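Local coordinates for protein peptidase S15/CocE/NonD (Thaumarchaeota archaeon SCGC AB-539-E09, PDB 4PF1) that probably acts as a serine aminopeptidase of the alpha/beta-hydrolase fold, cleaving residues from the amino end of peptides, at residues A201-A206 with P582-N587; T231-L236 with R439-I444. All coordinates share one frame; numbering follows the deposited sequence.

Contact 1 (A201-A206 with P582-N587); sequences AFRQEA and PLYDRN
The backbones of R203 and Y584 come within 4.6 Å of each other, CA to CA, where an inverse gamma turn centred on R203 links strand 201-202 to helix 204-215 and meets an irregular loop of the C-terminal region. One oxygen does much of the joining: F202 O accepts the N-H of D585 (D585 N to F202 O, 3.1 Å) almost head-on to the carbonyl, while the CA-H of Y584 also points at it. Q204 adds a side-chain bond. Its CG sits between the backbone N and the carbonyl carbon (chi1 49°), and the chain then runs extended, bringing Q204 NE2 to P582 O at 2.8 Å; a glutamine suits the place, being long and ending in a donor for a carbonyl of buried P582. R203 lies alongside Y584, its CG 3.4 Å from CE2 of the ring. The bend at chi3 (78°) turns the guanidinium back so that NH1 reaches Y584 OH almost in its own plane, while L583 CD1 covers one face. Q296 O and D195 O take its NH2 and NE, so three acceptors fix its rotation. D585 uses its carboxylate for a salt bridge to R534, outside the contact. At A201 a small residue suits the closeness of the tyrosine ring, whose CD2 lies 3.6 Å from A201 CB.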
# COMPACT_ATOMS: atom_id res chain seq x y z
N ALA A 201 26.22 -24.49 13.36
CA ALA A 201 25.87 -23.11 13.71
C ALA A 201 24.44 -23.06 14.25
O ALA A 201 23.50 -23.40 13.54
CB ALA A 201 26.03 -22.20 12.51
N PHE A 202 24.29 -22.69 15.54
CA PHE A 202 23.00 -22.68 16.25
C PHE A 202 22.05 -21.56 15.79
O PHE A 202 22.41 -20.38 15.83
CB PHE A 202 23.23 -22.58 17.76
CG PHE A 202 21.97 -22.68 18.60
CD1 PHE A 202 21.06 -23.71 18.41
CD2 PHE A 202 21.72 -21.76 19.61
CE1 PHE A 202 19.91 -23.81 19.20
CE2 PHE A 202 20.57 -21.86 20.41
CZ PHE A 202 19.67 -22.88 20.19
N ARG A 203 20.80 -21.95 15.44
CA ARG A 203 19.73 -21.03 15.05
C ARG A 203 18.94 -20.60 16.31
O ARG A 203 17.82 -21.05 16.52
CB ARG A 203 18.80 -21.68 14.00
CG ARG A 203 19.33 -21.58 12.58
CD ARG A 203 18.84 -22.70 11.68
NE ARG A 203 17.47 -22.49 11.23
CZ ARG A 203 17.13 -21.78 10.15
NH1 ARG A 203 18.07 -21.21 9.40
NH2 ARG A 203 15.85 -21.63 9.82
N GLN A 204 19.57 -19.75 17.14
CA GLN A 204 19.01 -19.25 18.41
C GLN A 204 17.62 -18.59 18.25
O GLN A 204 16.76 -18.80 19.10
CB GLN A 204 19.98 -18.28 19.10
CG GLN A 204 20.54 -17.19 18.19
CD GLN A 204 21.40 -16.16 18.91
OE1 GLN A 204 21.73 -16.30 20.09
NE2 GLN A 204 21.78 -15.11 18.20
N GLU A 205 17.41 -17.83 17.16
CA GLU A 205 16.14 -17.13 16.91
C GLU A 205 15.00 -18.10 16.56
O GLU A 205 13.85 -17.85 16.93
CB GLU A 205 16.30 -16.12 15.78
CG GLU A 205 16.54 -14.70 16.27
CD GLU A 205 15.97 -13.65 15.35
OE1 GLU A 205 16.56 -13.44 14.26
OE2 GLU A 205 14.91 -13.07 15.68
N ALA A 206 15.31 -19.18 15.83
CA ALA A 206 14.31 -20.17 15.44
C ALA A 206 14.11 -21.23 16.52
O ALA A 206 13.07 -21.90 16.53
CB ALA A 206 14.72 -20.83 14.13
N PRO A 582 20.85 -11.89 13.92
CA PRO A 582 20.80 -12.72 15.14
C PRO A 582 20.29 -14.15 14.94
O PRO A 582 20.23 -14.90 15.92
CB PRO A 582 19.85 -11.93 16.04
CG PRO A 582 18.86 -11.33 15.08
CD PRO A 582 19.62 -11.08 13.79
N LEU A 583 19.92 -14.53 13.69
CA LEU A 583 19.43 -15.88 13.37
C LEU A 583 20.40 -16.93 13.92
O LEU A 583 19.99 -17.82 14.66
CB LEU A 583 19.22 -16.05 11.85
CG LEU A 583 18.73 -17.44 11.34
CD1 LEU A 583 17.49 -17.94 12.11
CD2 LEU A 583 18.44 -17.39 9.86
N TYR A 584 21.70 -16.77 13.63
CA TYR A 584 22.74 -17.64 14.16
C TYR A 584 23.49 -16.93 15.27
O TYR A 584 23.76 -15.74 15.16
CB TYR A 584 23.72 -18.07 13.05
CG TYR A 584 23.08 -18.95 12.00
CD1 TYR A 584 22.50 -18.40 10.86
CD2 TYR A 584 23.00 -20.33 12.18
CE1 TYR A 584 21.88 -19.21 9.91
CE2 TYR A 584 22.40 -21.14 11.23
CZ TYR A 584 21.82 -20.58 10.10
OH TYR A 584 21.22 -21.38 9.17
N ASP A 585 23.83 -17.66 16.36
CA ASP A 585 24.62 -17.06 17.44
C ASP A 585 26.05 -16.81 16.94
O ASP A 585 26.50 -17.47 15.99
CB ASP A 585 24.59 -17.91 18.72
CG ASP A 585 25.21 -19.30 18.63
OD1 ASP A 585 25.42 -19.79 17.50
OD2 ASP A 585 25.44 -19.91 19.69
N ARG A 586 26.74 -15.82 17.51
CA ARG A 586 28.09 -15.47 17.08
C ARG A 586 29.10 -16.51 17.47
O ARG A 586 29.07 -17.03 18.59
CB ARG A 586 28.54 -14.13 17.69
CG ARG A 586 27.67 -12.94 17.37
CD ARG A 586 27.97 -11.78 18.29
NE ARG A 586 27.83 -12.13 19.71
CZ ARG A 586 28.60 -11.65 20.68
NH1 ARG A 586 29.57 -10.79 20.40
NH2 ARG A 586 28.41 -12.02 21.94
N ASN A 587 30.06 -16.77 16.57
CA ASN A 587 31.19 -17.60 16.90
C ASN A 587 32.16 -16.70 17.68
O ASN A 587 32.44 -15.58 17.23
CB ASN A 587 31.84 -18.19 15.65
CG ASN A 587 32.84 -19.28 15.95
OD1 ASN A 587 33.87 -19.06 16.60
ND2 ASN A 587 32.55 -20.48 15.49

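Contact 2 (T231-L236 with R439-I444); sequences TYDAYL and RQRPTI
T231 meets T443 at the first turn of helix 231-238, which belongs to the helical insertion between strands 178-184 and 287-292 of the alpha/beta-hydrolase domain; the partner is an irregular loop of the C-terminal region. The tight, buried part is this pair of threonines. T231 N, a helix-start N-H with no earlier turn to receive it, gives a nearly straight bond to T443 O (2.7 Å), and the two hydroxyls meet as well, T231 OG1 to T443 OG1 at 2.7 Å. Both hydroxyls sit between the backbone N and the carbonyl carbon of their own residue (chi1 60° and 62°), which turns them to each other; T231 OG1 also bonds to E205. Threonine suits both places: short, beta-branched and able to give or accept a hydrogen. D230, just before the helix, takes the N-H of T443.

The R441 side is more open, R441 and D233 being partly exposed, though Y232 beneath is buried, and R462 of the second subunit packs against R441 there. Y232 presents a ring face to R441 CD, a CH-pi contact of 3.9 Å to the ring centroid. The guanidinium carries on over the rim of the same face, with Y232 CD1 3.4 Å above its plane and the two planes 19° apart. Its NE forms a salt bridge with D230, and NH1 another with D233 (R441 NH1 to D233 OD2, 2.9 Å), whose second oxygen pairs with R237. A leucine in place of R441 would probably leave D230 and D233 without this shared positive partner and the Y232 ring less firmly covered. At the far end of the ring Y232 OH bonds to P435 O.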
# COMPACT_ATOMS: atom_id res chain seq x y z
N THR A 231 15.51 -7.60 17.19
CA THR A 231 16.08 -8.82 17.80
C THR A 231 17.61 -8.82 17.76
O THR A 231 18.23 -9.38 18.67
CB THR A 231 15.50 -10.09 17.14
OG1 THR A 231 15.82 -10.10 15.75
CG2 THR A 231 14.00 -10.23 17.34
N TYR A 232 18.21 -8.18 16.73
CA TYR A 232 19.66 -8.04 16.58
C TYR A 232 20.26 -7.46 17.87
O TYR A 232 21.18 -8.04 18.44
CB TYR A 232 19.99 -7.14 15.37
CG TYR A 232 21.47 -6.92 15.13
CD1 TYR A 232 22.18 -5.98 15.86
CD2 TYR A 232 22.14 -7.62 14.13
CE1 TYR A 232 23.54 -5.76 15.64
CE2 TYR A 232 23.50 -7.40 13.89
CZ TYR A 232 24.20 -6.47 14.65
OH TYR A 232 25.53 -6.25 14.42
N ASP A 233 19.67 -6.35 18.35
CA ASP A 233 20.06 -5.66 19.57
C ASP A 233 19.89 -6.56 20.80
O ASP A 233 20.82 -6.68 21.60
CB ASP A 233 19.23 -4.38 19.74
CG ASP A 233 20.06 -3.14 19.87
OD1 ASP A 233 20.56 -2.87 20.98
OD2 ASP A 233 20.23 -2.43 18.85
N ALA A 234 18.72 -7.22 20.92
CA ALA A 234 18.37 -8.10 22.05
C ALA A 234 19.35 -9.27 22.22
O ALA A 234 19.87 -9.46 23.32
CB ALA A 234 16.95 -8.64 21.88
N TYR A 235 19.63 -10.03 21.14
CA TYR A 235 20.51 -11.20 21.18
C TYR A 235 21.99 -10.81 21.37
O TYR A 235 22.72 -11.55 22.04
CB TYR A 235 20.31 -12.08 19.93
CG TYR A 235 19.05 -12.91 19.99
CD1 TYR A 235 17.83 -12.40 19.55
CD2 TYR A 235 19.06 -14.21 20.51
CE1 TYR A 235 16.66 -13.15 19.63
CE2 TYR A 235 17.90 -14.97 20.58
CZ TYR A 235 16.69 -14.44 20.14
OH TYR A 235 15.53 -15.17 20.21
N LEU A 236 22.42 -9.64 20.84
CA LEU A 236 23.80 -9.15 21.00
C LEU A 236 24.07 -8.74 22.46
O LEU A 236 25.15 -9.05 22.98
CB LEU A 236 24.08 -7.97 20.05
CG LEU A 236 25.54 -7.47 19.95
CD1 LEU A 236 26.50 -8.58 19.50
CD2 LEU A 236 25.65 -6.27 19.01
N ARG A 439 19.83 -9.95 7.76
CA ARG A 439 18.89 -9.13 7.01
C ARG A 439 19.10 -7.69 7.41
O ARG A 439 19.75 -7.43 8.42
CB ARG A 439 17.45 -9.54 7.32
CG ARG A 439 17.06 -10.92 6.87
CD ARG A 439 15.56 -11.08 6.96
NE ARG A 439 14.91 -10.62 5.73
CZ ARG A 439 13.61 -10.42 5.60
NH1 ARG A 439 12.79 -10.62 6.63
NH2 ARG A 439 13.10 -10.03 4.44
N GLN A 440 18.49 -6.76 6.65
CA GLN A 440 18.54 -5.34 6.99
C GLN A 440 17.78 -5.11 8.29
O GLN A 440 16.77 -5.78 8.54
CB GLN A 440 17.99 -4.48 5.84
CG GLN A 440 18.95 -4.40 4.64
CD GLN A 440 18.55 -3.37 3.61
OE1 GLN A 440 19.36 -2.54 3.19
NE2 GLN A 440 17.31 -3.43 3.14
N ARG A 441 18.30 -4.24 9.15
CA ARG A 441 17.69 -3.97 10.44
C ARG A 441 16.51 -3.01 10.31
O ARG A 441 16.48 -2.23 9.36
CB ARG A 441 18.73 -3.47 11.44
CG ARG A 441 19.47 -4.63 12.10
CD ARG A 441 20.70 -4.19 12.83
NE ARG A 441 20.39 -3.65 14.15
CZ ARG A 441 21.20 -2.85 14.82
NH1 ARG A 441 20.86 -2.41 16.03
NH2 ARG A 441 22.37 -2.48 14.31
N PRO A 442 15.46 -3.12 11.18
CA PRO A 442 15.35 -4.00 12.36
C PRO A 442 14.99 -5.46 12.04
O PRO A 442 14.15 -5.72 11.18
CB PRO A 442 14.24 -3.33 13.18
CG PRO A 442 13.35 -2.69 12.14
CD PRO A 442 14.30 -2.21 11.06
N THR A 443 15.64 -6.41 12.74
CA THR A 443 15.32 -7.83 12.58
C THR A 443 14.24 -8.19 13.59
O THR A 443 14.36 -7.85 14.78
CB THR A 443 16.57 -8.73 12.69
OG1 THR A 443 17.14 -8.58 13.99
CG2 THR A 443 17.60 -8.44 11.60
N ILE A 444 13.16 -8.82 13.13
CA ILE A 444 12.02 -9.17 13.98
C ILE A 444 11.76 -10.70 13.95
O ILE A 444 12.22 -11.36 13.01
CB ILE A 444 10.76 -8.35 13.59
CG1 ILE A 444 10.33 -8.61 12.12
CG2 ILE A 444 10.97 -6.85 13.87
CD1 ILE A 444 8.97 -8.03 11.73

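How the contacts relate
The two contacts lie about 12 Å apart, centre to centre, and both join the hydrolase part to the C-terminal region. Along the chain the 231-236 and 439-444 segments both fall between the two ends that contact 1 brings together, giving the order 201-206, 231-236, 439-444, then 582-587. Helices 204-215 and 231-238 follow one another; helix 231-238 meets the 439-444 loop and also borders the 582-587 loop that contacts helix 204-215. The contacts also touch directly. E205 OE2 bonds to T231 OG1, and P582 CG lies 3.4 Å from T443 OG1, so all four segments form one continuous interface that ties the two regions together.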